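Local coordinates for hydrogenase expression/formation protein HypE (Desulfovibrio vulgaris subsp. vulgaris, PDB 2Z1U) that binds ATP and magnesium and probably acts in the maturation of hydrogenases, at residues Gly49-Ser54 with Thr146-Ile151; His177-Leu182 with Ala192-Asp197; Val240-Glu245 with Gln318-Thr323. One frame throughout, in Å; residues are numbered along the deposited sequence.

Contact 1. Residues Gly49-Ser54 with Thr146-Ile151; sequences GPLAMS and TGIGEI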
ATOM      1  N   GLY A  49      -4.687  -1.897  20.284  1.00 62.95           N
ATOM      2  CA  GLY A  49      -4.043  -3.114  20.741  1.00 62.41           C
ATOM      3  C   GLY A  49      -3.825  -4.111  19.619  1.00 61.70           C
ATOM      4  O   GLY A  49      -2.868  -4.037  18.818  1.00 62.90           O
ATOM      5  N   PRO A  50      -4.551  -5.292  19.683  1.00 60.57           N
ATOM      6  CA  PRO A  50      -4.425  -6.302  18.635  1.00 59.19           C
ATOM      7  C   PRO A  50      -5.086  -5.763  17.375  1.00 57.56           C
ATOM      8  O   PRO A  50      -6.276  -5.439  17.390  1.00 57.12           O
ATOM      9  CB  PRO A  50      -5.191  -7.511  19.194  1.00 59.38           C
ATOM     10  CG  PRO A  50      -5.523  -7.163  20.625  1.00 60.19           C
ATOM     11  CD  PRO A  50      -5.537  -5.672  20.704  1.00 60.52           C
ATOM     12  N   LEU A  51      -4.301  -5.631  16.310  1.00 55.91           N
ATOM     13  CA  LEU A  51      -4.768  -5.011  15.076  1.00 54.30           C
ATOM     14  C   LEU A  51      -4.668  -5.979  13.920  1.00 53.55           C
ATOM     15  O   LEU A  51      -3.895  -6.932  13.966  1.00 54.33           O
ATOM     16  CB  LEU A  51      -3.956  -3.748  14.760  1.00 53.87           C
ATOM     17  CG  LEU A  51      -3.845  -2.691  15.862  1.00 54.31           C
ATOM     18  CD1 LEU A  51      -2.883  -1.635  15.428  1.00 55.06           C
ATOM     19  CD2 LEU A  51      -5.195  -2.081  16.207  1.00 52.80           C
ATOM     20  N   ALA A  52      -5.460  -5.730  12.885  1.00 52.34           N
ATOM     21  CA  ALA A  52      -5.375  -6.481  11.646  1.00 51.75           C
ATOM     22  C   ALA A  52      -4.952  -5.531  10.507  1.00 51.73           C
ATOM     23  O   ALA A  52      -5.496  -4.436  10.384  1.00 50.93           O
ATOM     24  CB  ALA A  52      -6.689  -7.143  11.347  1.00 51.05           C
ATOM     25  N   MET A  53      -3.973  -5.957   9.706  1.00 51.03           N
ATOM     26  CA  MET A  53      -3.446  -5.152   8.604  1.00 51.18           C
ATOM     27  C   MET A  53      -3.401  -5.947   7.289  1.00 49.81           C
ATOM     28  O   MET A  53      -2.902  -7.083   7.249  1.00 50.29           O
ATOM     29  CB  MET A  53      -2.045  -4.622   8.954  1.00 50.57           C
ATOM     30  CG  MET A  53      -1.335  -3.848   7.830  1.00 51.46           C
ATOM     31  SD  MET A  53       0.393  -3.432   8.241  1.00 54.78           S
ATOM     32  CE  MET A  53       0.707  -2.063   7.133  1.00 51.40           C
ATOM     33  N   SER A  54      -3.908  -5.349   6.222  1.00 49.12           N
ATOM     34  CA  SER A  54      -3.933  -5.976   4.891  1.00 49.29           C
ATOM     35  C   SER A  54      -3.608  -4.966   3.800  1.00 49.26           C
ATOM     36  O   SER A  54      -3.979  -3.782   3.919  1.00 48.43           O
ATOM     37  CB  SER A  54      -5.343  -6.525   4.633  1.00 50.79           C
ATOM     38  OG  SER A  54      -5.415  -7.140   3.360  1.00 54.23           O
ATOM     39  N   THR A 146      -4.141   0.009   1.791  1.00 48.77           N
ATOM     40  CA  THR A 146      -3.782  -0.789   2.957  1.00 49.49           C
ATOM     41  C   THR A 146      -4.780  -0.422   4.054  1.00 50.13           C
ATOM     42  O   THR A 146      -5.110   0.754   4.246  1.00 48.66           O
ATOM     43  CB  THR A 146      -2.324  -0.499   3.382  1.00 48.94           C
ATOM     44  OG1 THR A 146      -1.468  -0.772   2.266  1.00 50.96           O
ATOM     45  CG2 THR A 146      -1.878  -1.341   4.573  1.00 47.99           C
ATOM     46  N   GLY A 147      -5.252  -1.435   4.763  1.00 49.91           N
ATOM     47  CA  GLY A 147      -6.242  -1.234   5.782  1.00 50.94           C
ATOM     48  C   GLY A 147      -5.701  -1.630   7.133  1.00 51.27           C
ATOM     49  O   GLY A 147      -4.927  -2.598   7.265  1.00 51.11           O
ATOM     50  N   ILE A 148      -6.146  -0.894   8.140  1.00 51.25           N
ATOM     51  CA  ILE A 148      -5.836  -1.219   9.513  1.00 52.57           C
ATOM     52  C   ILE A 148      -7.121  -1.223  10.347  1.00 52.50           C
ATOM     53  O   ILE A 148      -7.933  -0.293  10.273  1.00 51.97           O
ATOM     54  CB  ILE A 148      -4.744  -0.259  10.092  1.00 52.43           C
ATOM     55  CG1 ILE A 148      -4.200  -0.790  11.417  1.00 55.80           C
ATOM     56  CG2 ILE A 148      -5.254   1.167  10.241  1.00 54.92           C
ATOM     57  CD1 ILE A 148      -2.953  -1.650  11.207  1.00 61.14           C
ATOM     58  N   GLY A 149      -7.275  -2.262  11.156  1.00 52.65           N
ATOM     59  CA  GLY A 149      -8.450  -2.416  11.992  1.00 54.33           C
ATOM     60  C   GLY A 149      -8.165  -3.021  13.355  1.00 54.61           C
ATOM     61  O   GLY A 149      -7.106  -3.602  13.586  1.00 55.09           O
ATOM     62  N   GLU A 150      -9.144  -2.908  14.241  1.00 54.45           N
ATOM     63  CA  GLU A 150      -9.052  -3.420  15.601  1.00 54.97           C
ATOM     64  C   GLU A 150      -9.689  -4.822  15.674  1.00 54.42           C
ATOM     65  O   GLU A 150     -10.861  -4.997  15.331  1.00 53.74           O
ATOM     66  CB  GLU A 150      -9.735  -2.428  16.555  1.00 55.02           C
ATOM     67  CG  GLU A 150      -9.027  -1.059  16.549  1.00 56.04           C
ATOM     68  CD  GLU A 150      -9.872   0.088  17.098  1.00 56.84           C
ATOM     69  OE1 GLU A 150     -11.047   0.235  16.674  1.00 59.64           O
ATOM     70  OE2 GLU A 150      -9.343   0.851  17.941  1.00 57.74           O
ATOM     71  N   ILE A 151      -8.919  -5.819  16.103  1.00 54.41           N
ATOM     72  CA  ILE A 151      -9.469  -7.171  16.226  1.00 54.70           C
ATOM     73  C   ILE A 151     -10.518  -7.214  17.338  1.00 55.14           C
ATOM     74  O   ILE A 151     -10.314  -6.648  18.422  1.00 54.23           O
ATOM     75  CB  ILE A 151      -8.381  -8.267  16.352  1.00 55.15           C
ATOM     76  CG1 ILE A 151      -7.635  -8.400  15.014  1.00 55.10           C
ATOM     77  CG2 ILE A 151      -9.006  -9.622  16.717  1.00 53.96           C
ATOM     78  CD1 ILE A 151      -6.300  -9.074  15.090  1.00 56.31           C
TER
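Ala52 and Gly149 exchange backbone bonds in both directions at the middle of an antiparallel ladder in the N-terminal, PurM-like half of HypE. Ala52 N gives to Gly149 O at 2.8 Å, and Gly149 N returns to Ala52 O. Ser54 and Gly147 form the next hydrogen-bonded pair, and Ile151 N reaches Pro50 O at 3.0 Å near the other end. Between these lie the non-hydrogen-bonded pairs Leu51-Glu150 and Met53-Ile148, whose side chains share one face. There Ile148 CD1 tucks against Met53 CB at 3.8 Å and lies 4.2 Å from Leu51 CD1. Leu51 and Glu150 run side by side, CD2 along CG. On the other face, that of Ala52, Ile151 brings CG1 within 4.0 Å of Ala52 CB.

Farther out, the Glu150 carboxylate is held twice, by a salt bridge from OE1 to Arg90 and by Thr48 N at OE2. The sheet does not stop at strand 50-58: Pro50, Leu51 and Met53 pair with a strand of the second subunit, and Ser54 OG bonds Asp41 O of that subunit. Ser54 also touches Asp81, a magnesium ligand, so this end of the ladder borders the ATP site. Met53, with CG anti to its backbone N (chi1 176°) and its chain extended, carries CE to Thr146 CG2 at 3.7 Å.

Contact 2. Residues His177-Leu182 with Ala192-Asp197; sequences HGLTIL and ADVCSD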
ATOM      1  N   HIS A 177     -19.122 -10.668 -10.262  1.00 47.46           N
ATOM      2  CA  HIS A 177     -18.061  -9.724 -10.578  1.00 47.57           C
ATOM      3  C   HIS A 177     -17.217 -10.165 -11.782  1.00 48.15           C
ATOM      4  O   HIS A 177     -17.038  -9.397 -12.736  1.00 48.63           O
ATOM      5  CB  HIS A 177     -17.125  -9.505  -9.395  1.00 47.05           C
ATOM      6  CG  HIS A 177     -16.018  -8.544  -9.695  1.00 45.86           C
ATOM      7  ND1 HIS A 177     -16.190  -7.179  -9.649  1.00 45.83           N
ATOM      8  CD2 HIS A 177     -14.736  -8.747 -10.071  1.00 45.19           C
ATOM      9  CE1 HIS A 177     -15.057  -6.578  -9.967  1.00 45.91           C
ATOM     10  NE2 HIS A 177     -14.158  -7.508 -10.234  1.00 46.71           N
ATOM     11  N   GLY A 178     -16.679 -11.381 -11.708  1.00 48.40           N
ATOM     12  CA  GLY A 178     -15.836 -11.921 -12.777  1.00 48.94           C
ATOM     13  C   GLY A 178     -16.519 -11.896 -14.133  1.00 49.65           C
ATOM     14  O   GLY A 178     -15.915 -11.490 -15.123  1.00 50.48           O
ATOM     15  N   LEU A 179     -17.777 -12.330 -14.183  1.00 49.71           N
ATOM     16  CA  LEU A 179     -18.541 -12.319 -15.424  1.00 50.29           C
ATOM     17  C   LEU A 179     -18.702 -10.906 -15.971  1.00 50.41           C
ATOM     18  O   LEU A 179     -18.501 -10.680 -17.157  1.00 50.54           O
ATOM     19  CB  LEU A 179     -19.923 -12.959 -15.236  1.00 50.04           C
ATOM     20  CG  LEU A 179     -20.585 -13.724 -16.381  1.00 51.46           C
ATOM     21  CD1 LEU A 179     -22.102 -13.626 -16.295  1.00 51.16           C
ATOM     22  CD2 LEU A 179     -20.104 -13.334 -17.778  1.00 52.86           C
ATOM     23  N   THR A 180     -19.054  -9.951 -15.115  1.00 51.52           N
ATOM     24  CA  THR A 180     -19.310  -8.598 -15.621  1.00 52.34           C
ATOM     25  C   THR A 180     -18.100  -7.897 -16.193  1.00 53.16           C
ATOM     26  O   THR A 180     -18.232  -7.239 -17.218  1.00 52.90           O
ATOM     27  CB  THR A 180     -20.225  -7.691 -14.718  1.00 52.32           C
ATOM     28  OG1 THR A 180     -19.644  -6.390 -14.538  1.00 52.55           O
ATOM     29  CG2 THR A 180     -20.502  -8.327 -13.407  1.00 50.73           C
ATOM     30  N   ILE A 181     -16.924  -8.053 -15.578  1.00 55.04           N
ATOM     31  CA  ILE A 181     -15.740  -7.406 -16.150  1.00 56.24           C
ATOM     32  C   ILE A 181     -15.320  -8.094 -17.471  1.00 57.39           C
ATOM     33  O   ILE A 181     -14.990  -7.410 -18.438  1.00 57.58           O
ATOM     34  CB  ILE A 181     -14.544  -7.192 -15.140  1.00 57.07           C
ATOM     35  CG1 ILE A 181     -13.593  -8.370 -15.138  1.00 57.45           C
ATOM     36  CG2 ILE A 181     -14.976  -6.753 -13.737  1.00 55.95           C
ATOM     37  CD1 ILE A 181     -12.360  -8.029 -15.899  1.00 59.89           C
ATOM     38  N   LEU A 182     -15.384  -9.430 -17.514  1.00 58.14           N
ATOM     39  CA  LEU A 182     -15.026 -10.213 -18.699  1.00 59.37           C
ATOM     40  C   LEU A 182     -15.974  -9.982 -19.874  1.00 59.80           C
ATOM     41  O   LEU A 182     -15.540  -9.974 -21.027  1.00 59.96           O
ATOM     42  CB  LEU A 182     -14.953 -11.710 -18.366  1.00 59.60           C
ATOM     43  CG  LEU A 182     -13.600 -12.407 -18.103  1.00 60.69           C
ATOM     44  CD1 LEU A 182     -12.410 -11.472 -17.913  1.00 61.51           C
ATOM     45  CD2 LEU A 182     -13.697 -13.416 -16.945  1.00 61.07           C
ATOM     46  N   ALA A 192     -29.473  -7.195 -17.383  1.00 68.01           N
ATOM     47  CA  ALA A 192     -29.398  -6.109 -16.409  1.00 66.99           C
ATOM     48  C   ALA A 192     -28.958  -6.695 -15.066  1.00 66.13           C
ATOM     49  O   ALA A 192     -28.330  -6.017 -14.240  1.00 66.15           O
ATOM     50  CB  ALA A 192     -30.750  -5.428 -16.281  1.00 67.25           C
ATOM     51  N   ASP A 193     -29.268  -7.982 -14.909  1.00 64.93           N
ATOM     52  CA  ASP A 193     -29.049  -8.780 -13.706  1.00 63.55           C
ATOM     53  C   ASP A 193     -27.576  -9.001 -13.352  1.00 62.13           C
ATOM     54  O   ASP A 193     -27.247  -9.402 -12.227  1.00 62.41           O
ATOM     55  CB  ASP A 193     -29.734 -10.147 -13.914  1.00 63.88           C
ATOM     56  CG  ASP A 193     -30.173 -10.787 -12.616  1.00 64.87           C
ATOM     57  OD1 ASP A 193     -30.345 -10.065 -11.608  1.00 68.08           O
ATOM     58  OD2 ASP A 193     -30.347 -12.012 -12.597  1.00 65.41           O
ATOM     59  N   VAL A 194     -26.691  -8.730 -14.307  1.00 60.24           N
ATOM     60  CA  VAL A 194     -25.284  -9.090 -14.181  1.00 57.87           C
ATOM     61  C   VAL A 194     -24.415  -7.862 -13.964  1.00 56.88           C
ATOM     62  O   VAL A 194     -24.143  -7.100 -14.897  1.00 56.68           O
ATOM     63  CB  VAL A 194     -24.778  -9.885 -15.417  1.00 57.86           C
ATOM     64  CG1 VAL A 194     -23.293 -10.226 -15.281  1.00 57.19           C
ATOM     65  CG2 VAL A 194     -25.609 -11.161 -15.624  1.00 57.53           C
ATOM     66  N   CYS A 195     -23.977  -7.674 -12.725  1.00 55.32           N
ATOM     67  CA  CYS A 195     -23.052  -6.590 -12.410  1.00 54.25           C
ATOM     68  C   CYS A 195     -22.125  -6.979 -11.267  1.00 52.88           C
ATOM     69  O   CYS A 195     -22.352  -7.985 -10.585  1.00 52.16           O
ATOM     70  CB  CYS A 195     -23.822  -5.320 -12.056  1.00 54.97           C
ATOM     71  SG  CYS A 195     -24.933  -5.538 -10.687  1.00 56.98           S
ATOM     72  N   SER A 196     -21.086  -6.170 -11.060  1.00 51.25           N
ATOM     73  CA  SER A 196     -20.192  -6.359  -9.934  1.00 50.65           C
ATOM     74  C   SER A 196     -20.961  -6.295  -8.627  1.00 50.16           C
ATOM     75  O   SER A 196     -21.968  -5.589  -8.509  1.00 50.41           O
ATOM     76  CB  SER A 196     -19.085  -5.315  -9.936  1.00 49.76           C
ATOM     77  OG  SER A 196     -18.184  -5.520  -8.857  1.00 49.02           O
ATOM     78  N   ASP A 197     -20.467  -7.043  -7.653  1.00 50.06           N
ATOM     79  CA  ASP A 197     -21.059  -7.104  -6.328  1.00 50.21           C
ATOM     80  C   ASP A 197     -20.216  -6.306  -5.331  1.00 50.18           C
ATOM     81  O   ASP A 197     -20.426  -6.398  -4.118  1.00 50.44           O
ATOM     82  CB  ASP A 197     -21.174  -8.568  -5.878  1.00 49.76           C
ATOM     83  CG  ASP A 197     -19.842  -9.322  -5.925  1.00 49.41           C
ATOM     84  OD1 ASP A 197     -18.826  -8.825  -6.474  1.00 49.18           O
ATOM     85  OD2 ASP A 197     -19.820 -10.447  -5.396  1.00 49.21           O
TER
HETATM   86  O   HOH W   1     -19.249 -11.878  -7.762  1.00 29.55           O
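His177 meets Ser196 at the start of the segment, its ND1 2.7 Å from Ser196 OG in a nearly straight hydrogen bond (162°). The hydroxyl lies at the ring edge, in the ring plane. Two torsions bring the groups together: the imidazole trails away from the backbone N of His177 (chi1 180°), and Ser196 OG is likewise anti to its own N. Both ring nitrogens are engaged, since NE2 bonds Ile342 O near the C terminus, and Ile181 CG2 from the next helical turn lies over one ring face. Ser196 OG has a second partner in Ser198 N, which helps fix the hydroxyl.

The backbone of His177 adds a wetter link: its N donates to a water at 2.8 Å, and that water makes a weak bond to Asp197 OD2. Asp197 OD1 also comes within 3.4 Å of His177 CB, while the carboxylate itself is held by Lys273 and Glu271 N.

Two residues on, Leu179 and Val194 cross at about a right angle, CD1 to CG1 at 3.7 Å. Thr180 points its CB at the backbone of residues 194-196, but the exact position of its methyl is doubtful.

In the C-terminal, AIR synthase-related half, the loop after helix 176-184 thus folds back along the helix's first turn before helix 202-212 begins. Leu179 and Val194 also lean on helix 252-260, through Cys258 and Ser253, and the His177 ring meets Phe65 of strand 64-65 with the planes nearly perpendicular.

Contact 3. Residues Val240-Glu245 with Gln318-Thr323; sequences VCHVLE and QVVMET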
ATOM      1  N   VAL A 240     -10.874 -31.595   4.868  1.00 53.38           N
ATOM      2  CA  VAL A 240     -11.477 -31.641   3.552  1.00 53.85           C
ATOM      3  C   VAL A 240     -12.813 -30.917   3.579  1.00 54.63           C
ATOM      4  O   VAL A 240     -13.600 -31.075   4.519  1.00 55.50           O
ATOM      5  CB  VAL A 240     -11.483 -33.101   2.925  1.00 54.23           C
ATOM      6  CG1 VAL A 240     -11.191 -34.191   3.967  1.00 53.65           C
ATOM      7  CG2 VAL A 240     -12.728 -33.388   2.114  1.00 52.27           C
ATOM      8  N   CYS A 241     -13.023 -30.050   2.591  1.00 54.37           N
ATOM      9  CA  CYS A 241     -14.282 -29.333   2.474  1.00 54.69           C
ATOM     10  C   CYS A 241     -15.203 -30.105   1.552  1.00 54.48           C
ATOM     11  O   CYS A 241     -14.799 -30.512   0.457  1.00 55.39           O
ATOM     12  CB  CYS A 241     -14.052 -27.901   1.971  1.00 54.04           C
ATOM     13  SG  CYS A 241     -13.170 -26.849   3.149  1.00 56.52           S
ATOM     14  N   HIS A 242     -16.419 -30.368   2.028  1.00 54.43           N
ATOM     15  CA  HIS A 242     -17.446 -31.020   1.226  1.00 54.30           C
ATOM     16  C   HIS A 242     -18.545 -30.012   0.899  1.00 53.50           C
ATOM     17  O   HIS A 242     -19.119 -29.409   1.789  1.00 53.58           O
ATOM     18  CB  HIS A 242     -18.018 -32.249   1.949  1.00 55.13           C
ATOM     19  CG  HIS A 242     -17.103 -33.437   1.926  1.00 58.33           C
ATOM     20  ND1 HIS A 242     -17.240 -34.467   1.019  1.00 60.74           N
ATOM     21  CD2 HIS A 242     -16.016 -33.741   2.677  1.00 60.10           C
ATOM     22  CE1 HIS A 242     -16.288 -35.363   1.222  1.00 61.84           C
ATOM     23  NE2 HIS A 242     -15.531 -34.946   2.221  1.00 61.26           N
ATOM     24  N   VAL A 243     -18.826 -29.844  -0.383  1.00 52.61           N
ATOM     25  CA  VAL A 243     -19.728 -28.810  -0.861  1.00 52.47           C
ATOM     26  C   VAL A 243     -20.825 -29.427  -1.736  1.00 51.58           C
ATOM     27  O   VAL A 243     -20.587 -30.425  -2.413  1.00 49.78           O
ATOM     28  CB  VAL A 243     -18.918 -27.707  -1.594  1.00 53.57           C
ATOM     29  CG1 VAL A 243     -19.719 -27.067  -2.729  1.00 55.59           C
ATOM     30  CG2 VAL A 243     -18.498 -26.628  -0.575  1.00 54.36           C
ATOM     31  N   LEU A 244     -22.034 -28.864  -1.686  1.00 50.00           N
ATOM     32  CA  LEU A 244     -23.159 -29.381  -2.477  1.00 49.48           C
ATOM     33  C   LEU A 244     -23.436 -28.445  -3.655  1.00 49.48           C
ATOM     34  O   LEU A 244     -23.822 -27.275  -3.445  1.00 48.89           O
ATOM     35  CB  LEU A 244     -24.413 -29.523  -1.599  1.00 48.99           C
ATOM     36  CG  LEU A 244     -25.640 -30.229  -2.203  1.00 48.88           C
ATOM     37  CD1 LEU A 244     -25.347 -31.686  -2.625  1.00 46.05           C
ATOM     38  CD2 LEU A 244     -26.817 -30.173  -1.231  1.00 49.65           C
ATOM     39  N   GLU A 245     -23.258 -28.946  -4.883  1.00 48.83           N
ATOM     40  CA  GLU A 245     -23.355 -28.079  -6.082  1.00 48.59           C
ATOM     41  C   GLU A 245     -24.655 -27.260  -6.140  1.00 48.08           C
ATOM     42  O   GLU A 245     -24.627 -26.062  -6.439  1.00 48.00           O
ATOM     43  CB  GLU A 245     -23.189 -28.866  -7.392  1.00 47.68           C
ATOM     44  CG  GLU A 245     -23.079 -27.952  -8.634  1.00 46.97           C
ATOM     45  CD  GLU A 245     -22.707 -28.706  -9.905  1.00 48.82           C
ATOM     46  OE1 GLU A 245     -23.110 -29.858 -10.051  1.00 45.37           O
ATOM     47  OE2 GLU A 245     -22.023 -28.146 -10.776  1.00 50.92           O
ATOM     48  N   GLN A 318      -8.156 -31.137   0.268  1.00 53.34           N
ATOM     49  CA  GLN A 318      -8.984 -31.327  -0.921  1.00 52.39           C
ATOM     50  C   GLN A 318     -10.409 -30.810  -0.751  1.00 52.03           C
ATOM     51  O   GLN A 318     -10.936 -30.746   0.357  1.00 52.14           O
ATOM     52  CB  GLN A 318      -8.981 -32.798  -1.375  1.00 52.71           C
ATOM     53  CG  GLN A 318      -7.633 -33.249  -1.940  1.00 51.59           C
ATOM     54  CD  GLN A 318      -7.735 -34.512  -2.800  1.00 52.06           C
ATOM     55  OE1 GLN A 318      -8.234 -35.547  -2.359  1.00 50.74           O
ATOM     56  NE2 GLN A 318      -7.241 -34.424  -4.027  1.00 52.23           N
ATOM     57  N   VAL A 319     -11.022 -30.427  -1.864  1.00 51.33           N
ATOM     58  CA  VAL A 319     -12.374 -29.893  -1.852  1.00 50.16           C
ATOM     59  C   VAL A 319     -13.235 -30.740  -2.780  1.00 50.01           C
ATOM     60  O   VAL A 319     -13.017 -30.748  -3.992  1.00 49.16           O
ATOM     61  CB  VAL A 319     -12.400 -28.436  -2.325  1.00 50.52           C
ATOM     62  CG1 VAL A 319     -13.838 -27.913  -2.355  1.00 50.05           C
ATOM     63  CG2 VAL A 319     -11.532 -27.554  -1.407  1.00 50.39           C
ATOM     64  N   VAL A 320     -14.205 -31.443  -2.204  1.00 49.61           N
ATOM     65  CA  VAL A 320     -15.085 -32.287  -2.996  1.00 50.39           C
ATOM     66  C   VAL A 320     -16.544 -31.847  -3.039  1.00 49.82           C
ATOM     67  O   VAL A 320     -17.202 -31.646  -2.004  1.00 49.23           O
ATOM     68  CB  VAL A 320     -14.880 -33.819  -2.715  1.00 50.94           C
ATOM     69  CG1 VAL A 320     -14.114 -34.082  -1.415  1.00 52.21           C
ATOM     70  CG2 VAL A 320     -16.185 -34.629  -2.811  1.00 52.79           C
ATOM     71  N   MET A 321     -17.029 -31.675  -4.263  1.00 49.28           N
ATOM     72  CA  MET A 321     -18.377 -31.191  -4.493  1.00 48.80           C
ATOM     73  C   MET A 321     -19.257 -32.355  -4.873  1.00 48.71           C
ATOM     74  O   MET A 321     -18.955 -33.085  -5.847  1.00 47.88           O
ATOM     75  CB  MET A 321     -18.386 -30.132  -5.606  1.00 48.24           C
ATOM     76  CG  MET A 321     -19.751 -29.468  -5.822  1.00 49.25           C
ATOM     77  SD  MET A 321     -19.675 -27.989  -6.858  1.00 50.17           S
ATOM     78  CE  MET A 321     -19.359 -28.676  -8.481  1.00 49.77           C
ATOM     79  N   GLU A 322     -20.323 -32.558  -4.100  1.00 47.83           N
ATOM     80  CA  GLU A 322     -21.377 -33.460  -4.547  1.00 48.56           C
ATOM     81  C   GLU A 322     -22.140 -32.736  -5.654  1.00 47.68           C
ATOM     82  O   GLU A 322     -22.699 -31.657  -5.456  1.00 46.44           O
ATOM     83  CB  GLU A 322     -22.327 -33.873  -3.424  1.00 48.66           C
ATOM     84  CG  GLU A 322     -23.433 -34.763  -3.945  1.00 51.79           C
ATOM     85  CD  GLU A 322     -24.417 -35.197  -2.889  1.00 54.93           C
ATOM     86  OE1 GLU A 322     -24.071 -35.114  -1.692  1.00 57.75           O
ATOM     87  OE2 GLU A 322     -25.537 -35.613  -3.259  1.00 55.45           O
ATOM     88  N   THR A 323     -22.119 -33.357  -6.822  1.00 46.36           N
ATOM     89  CA  THR A 323     -22.602 -32.799  -8.068  1.00 45.93           C
ATOM     90  C   THR A 323     -24.154 -32.822  -8.124  1.00 45.11           C
ATOM     91  O   THR A 323     -24.779 -33.610  -7.413  1.00 43.63           O
ATOM     92  CB  THR A 323     -21.939 -33.641  -9.170  1.00 47.02           C
ATOM     93  OG1 THR A 323     -20.705 -33.003  -9.586  1.00 49.53           O
ATOM     94  CG2 THR A 323     -22.843 -33.919 -10.326  1.00 46.07           C
TER
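Met321 and Glu245 both turn CG anti to their backbone N, and from there the chains differ. Glu245 stays extended, whereas Met321 bends at its last torsion (chi3 72°), laying SD 3.7 Å from Glu245 CB and CE 3.6 Å from Glu245 CD. The methionine end thus runs obliquely across the aliphatic stem of the glutamate up to its carboxylate. Glu245 OE1 accepts a hydrogen bond from Ala324 N, just beyond Thr323.

His242 takes the other course, with CG beside its backbone N (chi1 -76°). Its ring lies alongside Val320, and CG1 of that valine sits over one face, 4.0 Å from the ring centroid, in a CH-pi contact. The same methyl meets Val240 CG2 at 3.9 Å. Farther along this face Leu244 CD1 rests against the end of Glu322, 3.6 Å from CD. On the opposite face, Cys241, Val243 and Val319 are turned to helix 225-237: Cys241 touches Ala234, and Val243 and Val319 both reach Leu230. Met321, on the same face, touches Leu266 instead, and Val243 CG1 packs on Met321 CG.

Beneath the side chains is a parallel beta pair inside the mixed sheet of the C-terminal half, flanked by strands 300-306 and 328-330. Five backbone bonds zigzag between the strands. Glu322 N to Val243 O is short at 2.7 Å, and Glu245 N to Glu322 O carries the pairing past the end of strand 240-244 with an N-H...O angle of 172°.

Chemically, the backbone bonds set the register, while the side chains add mostly apolar contacts: a face of aliphatic and sulfur groups, partly covered by a helix, and another where methyls meet an imidazole and a carboxylate.

From the N terminus, contact 1 comes first: residues 49-54, on strand 50-58, are rejoined by 146-151, on strand 141-151, after 91 intervening residues, the longest of the three closures. The chain then enters the C-terminal half, where contact 2 closes a short span of nine residues, the last two of helix 176-184 among them. Contact 3 follows, bringing 318-323 back beside 240-245 across 72 residues. The three closures run in series, with no nesting or crossing. Contact 1 belongs to the sheet that continues into the second subunit, contact 3 to the separate C-terminal sheet, and contact 2 to helix and loop; contacts 1 and 2 lie on opposite sides of the chain's centre, their own centres about 30 Å apart.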